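Local coordinates for protein insect group II chitinase (Ostrinia furnacalis, PDB 5Y2A) that hydrolyses chitin as an insect family 18 glycoside hydrolase, cutting the beta-1,4 bonds between its N-acetylglucosamine units, at residues E46-S51 with R101-V106; Y176-P181 with N229-K234; H327-V332 with N367-G372. All coordinates share one frame; numbering follows the deposited sequence.

Contact 1 of 3, residues E46-S51 with R101-V106; sequences ELVIKS and RRKFVV
V48 and F104 bring the two backbones closest, their CA atoms 5.1 Å apart, where the bend leading into strand 49-51 passes the helix that holds 101-106. At the outer edge, K103 reaches across with its chain fully extended: CG lies anti to the backbone N (chi1 179°) and the later torsions stay near 180°, which delivers the ammonium group to E46. There NZ is gripped twice. It donates to the backbone O of E46 at 2.9 Å, in the carbonyl plane and on a lone pair, and it forms a salt bridge to E46 OE1 at 2.8 Å, meeting that oxygen nearly along its C-O axis. The E46 chain, bent at chi2, curls round to present OE1. V48 runs across the lysine at about a right angle, with CG1 4.0 Å from K103 CE.

In the TIM barrel of family 18, helix 98-115 joins the parallel strands 75-81 and 119-123, while 49-51 pairs antiparallel with strand 34-42. The F104 ring also packs on L42 of strand 34-42 and L80 of strand 75-81. L47 O lies at the ring edge, in its plane, 3.6 Å from F104 CD2; I49 approaches obliquely, CG1 3.8 Å from F104 CE2. A water sits above one face of this ring, offset toward the rim. It accepts from I49 N at 2.8 Å and donates to F104 O at 3.2 Å, tying the strand's first amide to a helix carbonyl.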
loop_
_atom_site.group_PDB
_atom_site.type_symbol
_atom_site.label_atom_id
_atom_site.label_comp_id
_atom_site.label_asym_id
_atom_site.label_seq_id
_atom_site.Cartn_x
_atom_site.Cartn_y
_atom_site.Cartn_z
ATOM N N GLU A 46 16.363 -9.599 16.623
ATOM C CA GLU A 46 17.737 -10.074 16.609
ATOM C C GLU A 46 18.680 -9.166 15.838
ATOM O O GLU A 46 19.900 -9.284 16.003
ATOM C CB GLU A 46 17.791 -11.484 16.012
ATOM C CG GLU A 46 16.926 -12.486 16.758
ATOM C CD GLU A 46 17.351 -12.667 18.204
ATOM O OE1 GLU A 46 18.533 -12.402 18.520
ATOM O OE2 GLU A 46 16.491 -13.054 19.029
ATOM N N LEU A 47 18.144 -8.272 15.009
ATOM C CA LEU A 47 18.941 -7.372 14.178
ATOM C C LEU A 47 19.937 -8.153 13.319
ATOM O O LEU A 47 21.127 -7.837 13.256
ATOM C CB LEU A 47 19.649 -6.323 15.034
ATOM C CG LEU A 47 18.760 -5.442 15.921
ATOM C CD1 LEU A 47 19.601 -4.469 16.722
ATOM C CD2 LEU A 47 17.702 -4.697 15.110
ATOM N N VAL A 48 19.429 -9.193 12.650
ATOM C CA VAL A 48 20.193 -9.957 11.671
ATOM C C VAL A 48 19.324 -10.177 10.440
ATOM O O VAL A 48 18.098 -10.052 10.482
ATOM C CB VAL A 48 20.694 -11.318 12.207
ATOM C CG1 VAL A 48 21.627 -11.130 13.405
ATOM C CG2 VAL A 48 19.521 -12.212 12.557
ATOM N N ILE A 49 19.987 -10.523 9.332
ATOM C CA ILE A 49 19.286 -10.810 8.085
ATOM C C ILE A 49 18.345 -11.989 8.269
ATOM O O ILE A 49 18.692 -12.997 8.897
ATOM C CB ILE A 49 20.299 -11.103 6.965
ATOM C CG1 ILE A 49 21.128 -9.866 6.640
ATOM C CG2 ILE A 49 19.595 -11.655 5.728
ATOM C CD1 ILE A 49 22.318 -10.154 5.730
ATOM N N LYS A 50 17.144 -11.872 7.706
ATOM C CA LYS A 50 16.235 -13.007 7.602
ATOM C C LYS A 50 15.475 -12.912 6.289
ATOM O O LYS A 50 15.334 -11.835 5.703
ATOM C CB LYS A 50 15.253 -13.076 8.782
ATOM C CG LYS A 50 14.107 -12.078 8.715
ATOM C CD LYS A 50 13.040 -12.384 9.765
ATOM C CE LYS A 50 12.045 -11.240 9.877
ATOM N NZ LYS A 50 11.140 -11.376 11.053
ATOM N N SER A 51 15.014 -14.066 5.818
ATOM C CA SER A 51 14.188 -14.099 4.623
ATOM C C SER A 51 12.862 -13.407 4.895
ATOM O O SER A 51 12.272 -13.557 5.968
ATOM C CB SER A 51 13.949 -15.543 4.185
ATOM O OG SER A 51 12.910 -15.615 3.221
ATOM N N ARG A 101 26.359 -4.603 15.538
ATOM C CA ARG A 101 27.002 -4.650 14.231
ATOM C C ARG A 101 27.855 -5.898 14.095
ATOM O O ARG A 101 27.855 -6.548 13.044
ATOM C CB ARG A 101 27.854 -3.400 14.007
ATOM C CG ARG A 101 27.060 -2.115 13.955
ATOM C CD ARG A 101 27.830 -1.033 13.226
ATOM N NE ARG A 101 29.176 -0.837 13.756
ATOM C CZ ARG A 101 29.509 0.123 14.615
ATOM N NH1 ARG A 101 28.593 0.978 15.046
ATOM N NH2 ARG A 101 30.765 0.232 15.038
ATOM N N ARG A 102 28.576 -6.258 15.158
ATOM C CA ARG A 102 29.442 -7.430 15.108
ATOM C C ARG A 102 28.629 -8.705 14.926
ATOM O O ARG A 102 28.968 -9.559 14.099
ATOM C CB ARG A 102 30.300 -7.495 16.373
ATOM C CG ARG A 102 31.197 -8.706 16.430
ATOM C CD ARG A 102 32.098 -8.749 15.207
ATOM N NE ARG A 102 32.925 -9.951 15.169
ATOM C CZ ARG A 102 33.609 -10.352 14.101
ATOM N NH1 ARG A 102 33.561 -9.653 12.973
ATOM N NH2 ARG A 102 34.337 -11.459 14.160
ATOM N N LYS A 103 27.553 -8.853 15.702
ATOM C CA LYS A 103 26.640 -9.979 15.523
ATOM C C LYS A 103 26.074 -10.011 14.104
ATOM O O LYS A 103 25.995 -11.077 13.481
ATOM C CB LYS A 103 25.522 -9.880 16.563
ATOM C CG LYS A 103 24.451 -10.954 16.511
ATOM C CD LYS A 103 23.283 -10.550 17.415
ATOM C CE LYS A 103 22.118 -11.521 17.335
ATOM N NZ LYS A 103 20.945 -11.008 18.105
ATOM N N PHE A 104 25.688 -8.847 13.574
ATOM C CA PHE A 104 25.137 -8.779 12.220
ATOM C C PHE A 104 26.136 -9.291 11.190
ATOM O O PHE A 104 25.791 -10.104 10.324
ATOM C CB PHE A 104 24.729 -7.339 11.902
ATOM C CG PHE A 104 24.229 -7.140 10.493
ATOM C CD1 PHE A 104 25.109 -6.849 9.463
ATOM C CD2 PHE A 104 22.876 -7.240 10.206
ATOM C CE1 PHE A 104 24.653 -6.668 8.166
ATOM C CE2 PHE A 104 22.407 -7.056 8.913
ATOM C CZ PHE A 104 23.299 -6.772 7.890
ATOM N N VAL A 105 27.382 -8.818 11.270
ATOM C CA VAL A 105 28.392 -9.155 10.268
ATOM C C VAL A 105 28.680 -10.651 10.273
ATOM O O VAL A 105 28.757 -11.292 9.218
ATOM C CB VAL A 105 29.672 -8.335 10.505
ATOM C CG1 VAL A 105 30.808 -8.857 9.633
ATOM C CG2 VAL A 105 29.415 -6.863 10.243
ATOM N N VAL A 106 28.862 -11.230 11.461
ATOM C CA VAL A 106 29.147 -12.662 11.552
ATOM C C VAL A 106 27.991 -13.476 10.978
ATOM O O VAL A 106 28.193 -14.416 10.200
ATOM C CB VAL A 106 29.448 -13.059 13.008
ATOM C CG1 VAL A 106 29.424 -14.571 13.154
ATOM C CG2 VAL A 106 30.796 -12.502 13.431
HETATM O O HOH W 1 22.765 -10.738 9.551
#

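Contact 2 of 3, residues Y176-P181 with N229-K234; sequences YAYNVP and NYWINK. With NAG (2-acetamido-2-deoxy-beta-D-glucopyranose), chain C.
V180 and K234 mark the nearest backbone approach, 6.1 Å between CA atoms. The two segments lie in the outer helical layer of the TIM barrel: helices 171-177 and 180-186 follow strand 162-167, and helix 224-233, which K234 directly follows, comes after the next strand, 189-192. No direct hydrogen bond crosses the contact, so its inner side rests on apolar fit. W231 supplies the surface. Its CG lies anti to the carbonyl carbon (chi1 -86°), and this swings the benzo part of the indole out to the other segment. There Y178 CD2 lies 3.6 Å from W231 CZ2, with the two six-membered rings inclined at 42° and their centroids 5.3 Å apart, an oblique pair rather than a stack. V180 meets the indole obliquely too, CG1 3.7 Å from W231 CE3 and CG2 3.7 Å from W231 CZ3. The phenol OH of Y178 is held by S168 N, beyond the two segments. Losing the indole to an alanine here is likely to open a gap beside Y178 CD2 and the two V180 methyls.

W231, Y178 and V180 are buried; the other side is more exposed and more polar. P181, little covered by the other segment, touches it through CD, 3.6 Å from K234 O, and K234 CB rests against V180. The rest of the partly exposed lysine bends at chi2 and chi3, with CG over one face of the Y230 ring, offset toward its rim. A turn earlier on the same helix, N229 lies beside a bound N-acetylglucosamine, as do Y212 and N225, its ND2 3.5 Å from the sugar O5. A water sits suspiciously close to K234 NZ, so a bridge through it is doubtful, but it donates to Y178 O at 2.7 Å.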
loop_
_atom_site.group_PDB
_atom_site.type_symbol
_atom_site.label_atom_id
_atom_site.label_comp_id
_atom_site.label_asym_id
_atom_site.label_seq_id
_atom_site.Cartn_x
_atom_site.Cartn_y
_atom_site.Cartn_z
ATOM N N TYR A 176 22.460 14.208 4.762
ATOM C CA TYR A 176 22.178 13.666 6.083
ATOM C C TYR A 176 22.745 12.267 6.289
ATOM O O TYR A 176 23.119 11.916 7.414
ATOM C CB TYR A 176 20.669 13.620 6.307
ATOM C CG TYR A 176 20.000 14.899 6.763
ATOM C CD1 TYR A 176 20.334 15.498 7.975
ATOM C CD2 TYR A 176 19.016 15.493 5.992
ATOM C CE1 TYR A 176 19.695 16.650 8.402
ATOM C CE2 TYR A 176 18.376 16.649 6.403
ATOM C CZ TYR A 176 18.723 17.224 7.610
ATOM O OH TYR A 176 18.077 18.372 8.011
ATOM N N ALA A 177 22.793 11.444 5.242
ATOM C CA ALA A 177 22.923 10.003 5.422
ATOM C C ALA A 177 24.320 9.455 5.180
ATOM O O ALA A 177 24.684 8.450 5.799
ATOM C CB ALA A 177 21.943 9.264 4.495
ATOM N N TYR A 178 25.111 10.054 4.289
ATOM C CA TYR A 178 26.256 9.355 3.716
ATOM C C TYR A 178 27.573 10.071 3.982
ATOM O O TYR A 178 27.712 11.268 3.704
ATOM C CB TYR A 178 26.065 9.166 2.209
ATOM C CG TYR A 178 24.792 8.429 1.855
ATOM C CD1 TYR A 178 24.520 7.179 2.403
ATOM C CD2 TYR A 178 23.872 8.975 0.975
ATOM C CE1 TYR A 178 23.354 6.496 2.085
ATOM C CE2 TYR A 178 22.702 8.299 0.651
ATOM C CZ TYR A 178 22.455 7.059 1.211
ATOM O OH TYR A 178 21.294 6.386 0.888
ATOM N N ASN A 179 28.531 9.320 4.519
ATOM C CA ASN A 179 29.951 9.649 4.451
ATOM C C ASN A 179 30.415 9.176 3.080
ATOM O O ASN A 179 30.861 8.042 2.910
ATOM C CB ASN A 179 30.718 8.970 5.580
ATOM C CG ASN A 179 32.204 9.320 5.589
ATOM O OD1 ASN A 179 32.794 9.639 4.556
ATOM N ND2 ASN A 179 32.813 9.256 6.768
ATOM N N VAL A 180 30.296 10.062 2.090
ATOM C CA VAL A 180 30.502 9.650 0.701
ATOM C C VAL A 180 31.907 9.113 0.450
ATOM O O VAL A 180 32.031 8.050 -0.178
ATOM C CB VAL A 180 30.119 10.796 -0.251
ATOM C CG1 VAL A 180 30.528 10.459 -1.679
ATOM C CG2 VAL A 180 28.618 11.069 -0.161
ATOM N N PRO A 181 32.991 9.771 0.895
ATOM C CA PRO A 181 34.328 9.203 0.630
ATOM C C PRO A 181 34.529 7.812 1.213
ATOM O O PRO A 181 35.143 6.956 0.563
ATOM C CB PRO A 181 35.275 10.232 1.269
ATOM C CG PRO A 181 34.508 11.500 1.268
ATOM C CD PRO A 181 33.088 11.096 1.537
ATOM N N ASN A 229 26.707 14.178 -10.507
ATOM C CA ASN A 229 27.777 15.136 -10.258
ATOM C C ASN A 229 27.896 15.473 -8.779
ATOM O O ASN A 229 29.007 15.705 -8.284
ATOM C CB ASN A 229 27.552 16.392 -11.098
ATOM C CG ASN A 229 27.964 16.192 -12.536
ATOM O OD1 ASN A 229 29.153 16.156 -12.847
ATOM N ND2 ASN A 229 26.985 16.046 -13.423
ATOM N N TYR A 230 26.778 15.472 -8.050
ATOM C CA TYR A 230 26.843 15.744 -6.617
ATOM C C TYR A 230 27.611 14.651 -5.882
ATOM O O TYR A 230 28.448 14.947 -5.023
ATOM C CB TYR A 230 25.434 15.889 -6.042
ATOM C CG TYR A 230 25.401 16.530 -4.672
ATOM C CD1 TYR A 230 25.782 17.858 -4.494
ATOM C CD2 TYR A 230 25.000 15.805 -3.552
ATOM C CE1 TYR A 230 25.755 18.450 -3.241
ATOM C CE2 TYR A 230 24.969 16.389 -2.294
ATOM C CZ TYR A 230 25.346 17.713 -2.147
ATOM O OH TYR A 230 25.316 18.298 -0.901
ATOM N N TRP A 231 27.347 13.383 -6.209
ATOM C CA TRP A 231 28.113 12.292 -5.609
ATOM C C TRP A 231 29.596 12.411 -5.941
ATOM O O TRP A 231 30.454 12.208 -5.071
ATOM C CB TRP A 231 27.568 10.941 -6.073
ATOM C CG TRP A 231 26.434 10.474 -5.235
ATOM C CD1 TRP A 231 25.115 10.777 -5.394
ATOM C CD2 TRP A 231 26.521 9.651 -4.072
ATOM N NE1 TRP A 231 24.371 10.171 -4.412
ATOM C CE2 TRP A 231 25.213 9.483 -3.581
ATOM C CE3 TRP A 231 27.581 9.041 -3.392
ATOM C CZ2 TRP A 231 24.935 8.735 -2.441
ATOM C CZ3 TRP A 231 27.299 8.285 -2.269
ATOM C CH2 TRP A 231 25.987 8.138 -1.805
ATOM N N ILE A 232 29.915 12.741 -7.194
ATOM C CA ILE A 232 31.311 12.918 -7.587
ATOM C C ILE A 232 31.946 14.048 -6.785
ATOM O O ILE A 232 33.041 13.903 -6.229
ATOM C CB ILE A 232 31.416 13.182 -9.101
ATOM C CG1 ILE A 232 30.910 11.979 -9.900
ATOM C CG2 ILE A 232 32.858 13.525 -9.483
ATOM C CD1 ILE A 232 30.834 12.225 -11.403
ATOM N N ASN A 233 31.260 15.190 -6.707
ATOM C CA ASN A 233 31.785 16.335 -5.973
ATOM C C ASN A 233 31.872 16.080 -4.479
ATOM O O ASN A 233 32.665 16.739 -3.799
ATOM C CB ASN A 233 30.926 17.564 -6.242
ATOM C CG ASN A 233 30.999 18.007 -7.680
ATOM O OD1 ASN A 233 31.938 17.659 -8.392
ATOM N ND2 ASN A 233 30.012 18.778 -8.117
ATOM N N LYS A 234 31.065 15.164 -3.947
ATOM C CA LYS A 234 31.180 14.768 -2.552
ATOM C C LYS A 234 32.315 13.783 -2.311
ATOM O O LYS A 234 32.529 13.387 -1.160
ATOM C CB LYS A 234 29.863 14.170 -2.050
ATOM C CG LYS A 234 28.760 15.193 -1.873
ATOM C CD LYS A 234 28.843 15.828 -0.504
ATOM C CE LYS A 234 27.541 15.691 0.246
ATOM N NZ LYS A 234 27.735 15.900 1.706
HETATM C C1 NAG C . 25.131 18.306 -15.890
HETATM C C2 NAG C . 24.930 19.349 -16.982
HETATM C C3 NAG C . 26.204 20.175 -17.171
HETATM C C4 NAG C . 26.711 20.734 -15.844
HETATM C C5 NAG C . 26.780 19.630 -14.792
HETATM C C6 NAG C . 27.117 20.144 -13.409
HETATM C C7 NAG C . 23.447 19.107 -18.920
HETATM C C8 NAG C . 23.225 18.424 -20.237
HETATM N N2 NAG C . 24.541 18.741 -18.245
HETATM O O3 NAG C . 25.916 21.221 -18.092
HETATM O O4 NAG C . 28.052 21.195 -15.980
HETATM O O5 NAG C . 25.523 18.946 -14.693
HETATM O O6 NAG C . 26.055 20.916 -12.862
HETATM O O7 NAG C . 22.664 19.941 -18.482
HETATM O O HOH W 2 27.040 13.689 2.642
#

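Contact 3 of 3, residues H327-V332 with N367-G372; sequences HKAEYV and NHVLRG
A329 and V369 meet between two helices that run almost parallel: the axes of 327-332 and 367-371 make an angle of 9° and approach to 8.7 Å. The small alanine probably allows this spacing, since both CB atoms point toward the opposite helix and A329 CB comes within 3.6 Å of V369 CB. With its CG1 anti to the backbone N (chi1 172°), V369 lays that methyl against the opposing main chain, 3.5 Å from A329 C and beside E330 N. The second methyl, CG2, turns toward the side chain of E330. That glutamate crosses the valine at about a right angle, its CG 3.6 Å from V369 CG1, so aliphatic carbon rather than carboxylate makes the contact at this exposed margin.

One residue on, L370 covers the inner side. Its CD2 lies 3.4 Å from A329 O and 3.9 Å from V332 CG1, the leucine and V332 crossing at roughly a right angle. A329 CB is also 4.2 Å from L370 CG, which means that the one alanine methyl packs on both side chains of the second helix. No hydrogen bond links the two helices here.

Helix 322-334 leads into strand 339-343, which pairs with 4-10 in the barrel wall, and helix 361-371 follows later in the chain. V332 and L370 both touch S340 of that strand, L370 also reaches V5 of strand 4-10, and on the other flank Y331 packs on helix 224-233.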
loop_
_atom_site.group_PDB
_atom_site.type_symbol
_atom_site.label_atom_id
_atom_site.label_comp_id
_atom_site.label_asym_id
_atom_site.label_seq_id
_atom_site.Cartn_x
_atom_site.Cartn_y
_atom_site.Cartn_z
ATOM N N HIS A 327 20.006 6.755 -23.665
ATOM C CA HIS A 327 20.752 7.962 -23.328
ATOM C C HIS A 327 21.423 7.840 -21.968
ATOM O O HIS A 327 22.577 8.249 -21.799
ATOM C CB HIS A 327 19.842 9.189 -23.331
ATOM C CG HIS A 327 20.565 10.452 -22.980
ATOM N ND1 HIS A 327 21.371 11.117 -23.877
ATOM C CD2 HIS A 327 20.653 11.139 -21.816
ATOM C CE1 HIS A 327 21.899 12.177 -23.292
ATOM N NE2 HIS A 327 21.484 12.211 -22.039
ATOM N N LYS A 328 20.710 7.300 -20.977
ATOM C CA LYS A 328 21.293 7.217 -19.645
ATOM C C LYS A 328 22.467 6.251 -19.614
ATOM O O LYS A 328 23.455 6.496 -18.907
ATOM C CB LYS A 328 20.209 6.837 -18.637
ATOM C CG LYS A 328 19.244 7.993 -18.399
ATOM C CD LYS A 328 18.116 7.632 -17.438
ATOM C CE LYS A 328 17.272 8.877 -17.128
ATOM N NZ LYS A 328 16.140 8.575 -16.199
ATOM N N ALA A 329 22.396 5.179 -20.402
ATOM C CA ALA A 329 23.534 4.278 -20.520
ATOM C C ALA A 329 24.695 4.956 -21.238
ATOM O O ALA A 329 25.856 4.768 -20.863
ATOM C CB ALA A 329 23.113 3.000 -21.250
ATOM N N GLU A 330 24.402 5.752 -22.270
ATOM C CA GLU A 330 25.467 6.476 -22.954
ATOM C C GLU A 330 26.052 7.567 -22.071
ATOM O O GLU A 330 27.258 7.839 -22.139
ATOM C CB GLU A 330 24.944 7.051 -24.276
ATOM C CG GLU A 330 24.617 5.961 -25.279
ATOM C CD GLU A 330 24.223 6.477 -26.652
ATOM O OE1 GLU A 330 23.682 7.599 -26.755
ATOM O OE2 GLU A 330 24.442 5.733 -27.629
ATOM N N TYR A 331 25.222 8.181 -21.223
ATOM C CA TYR A 331 25.717 9.110 -20.210
ATOM C C TYR A 331 26.708 8.428 -19.276
ATOM O O TYR A 331 27.761 8.990 -18.949
ATOM C CB TYR A 331 24.536 9.672 -19.423
ATOM C CG TYR A 331 24.891 10.573 -18.261
ATOM C CD1 TYR A 331 25.073 11.937 -18.447
ATOM C CD2 TYR A 331 25.005 10.069 -16.975
ATOM C CE1 TYR A 331 25.370 12.770 -17.384
ATOM C CE2 TYR A 331 25.309 10.895 -15.904
ATOM C CZ TYR A 331 25.489 12.248 -16.118
ATOM O OH TYR A 331 25.786 13.085 -15.065
ATOM N N VAL A 332 26.362 7.225 -18.807
ATOM C CA VAL A 332 27.267 6.440 -17.970
ATOM C C VAL A 332 28.601 6.223 -18.672
ATOM O O VAL A 332 29.672 6.363 -18.069
ATOM C CB VAL A 332 26.605 5.099 -17.598
ATOM C CG1 VAL A 332 27.658 4.084 -17.144
ATOM C CG2 VAL A 332 25.548 5.320 -16.510
ATOM N N ASN A 367 22.286 -3.036 -22.188
ATOM C CA ASN A 367 23.387 -3.956 -22.484
ATOM C C ASN A 367 24.060 -3.625 -23.810
ATOM O O ASN A 367 25.275 -3.801 -23.960
ATOM C CB ASN A 367 22.876 -5.390 -22.508
ATOM C CG ASN A 367 22.820 -5.990 -21.136
ATOM O OD1 ASN A 367 23.767 -6.628 -20.684
ATOM N ND2 ASN A 367 21.710 -5.770 -20.448
ATOM N N HIS A 368 23.273 -3.182 -24.784
ATOM C CA HIS A 368 23.812 -2.745 -26.067
ATOM C C HIS A 368 24.849 -1.642 -25.883
ATOM O O HIS A 368 25.965 -1.722 -26.413
ATOM C CB HIS A 368 22.647 -2.285 -26.948
ATOM C CG HIS A 368 23.058 -1.597 -28.210
ATOM N ND1 HIS A 368 23.814 -2.211 -29.183
ATOM C CD2 HIS A 368 22.792 -0.351 -28.667
ATOM C CE1 HIS A 368 24.011 -1.366 -30.180
ATOM N NE2 HIS A 368 23.398 -0.232 -29.892
ATOM N N VAL A 369 24.511 -0.620 -25.094
ATOM C CA VAL A 369 25.401 0.525 -24.912
ATOM C C VAL A 369 26.622 0.142 -24.082
ATOM O O VAL A 369 27.761 0.496 -24.418
ATOM C CB VAL A 369 24.638 1.694 -24.260
ATOM C CG1 VAL A 369 25.605 2.813 -23.901
ATOM C CG2 VAL A 369 23.533 2.191 -25.184
ATOM N N LEU A 370 26.404 -0.540 -22.961
ATOM C CA LEU A 370 27.461 -0.727 -21.976
ATOM C C LEU A 370 28.318 -1.957 -22.231
ATOM O O LEU A 370 29.478 -1.990 -21.804
ATOM C CB LEU A 370 26.861 -0.822 -20.571
ATOM C CG LEU A 370 26.168 0.447 -20.078
ATOM C CD1 LEU A 370 25.690 0.229 -18.655
ATOM C CD2 LEU A 370 27.122 1.636 -20.167
ATOM N N ARG A 371 27.771 -2.978 -22.889
ATOM C CA ARG A 371 28.481 -4.234 -23.074
ATOM C C ARG A 371 28.573 -4.644 -24.538
ATOM O O ARG A 371 29.021 -5.761 -24.829
ATOM C CB ARG A 371 27.819 -5.336 -22.237
ATOM C CG ARG A 371 27.821 -5.007 -20.741
ATOM C CD ARG A 371 27.014 -5.998 -19.946
ATOM N NE ARG A 371 27.665 -7.301 -19.845
ATOM C CZ ARG A 371 27.016 -8.441 -19.627
ATOM N NH1 ARG A 371 25.694 -8.443 -19.507
ATOM N NH2 ARG A 371 27.687 -9.582 -19.536
ATOM N N GLY A 372 28.177 -3.770 -25.464
ATOM C CA GLY A 372 28.345 -4.044 -26.879
ATOM C C GLY A 372 27.477 -5.143 -27.440
ATOM O O GLY A 372 27.778 -5.665 -28.517
#

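How the contacts relate
All three contacts involve helices packed outside the barrel strands, but at different depths. Contact 1 is the most peripheral, its centre about 24 Å from that of the chain, and joins a loop and the start of a strand to a helix by a salt bridge and a water as well as apolar packing. Contacts 2 and 3, about 18 and 17 Å out, are mostly buried, with no direct hydrogen bond across either; contact 3 is helix on helix, while contact 2 sets a helix end against the turn between two helices. Helix 224-233 of contact 2 also touches Y331 of contact 3, with N229 ND2 3.6 Å from Y331 OH. Contact 1 lies across the chain's centre from contact 3.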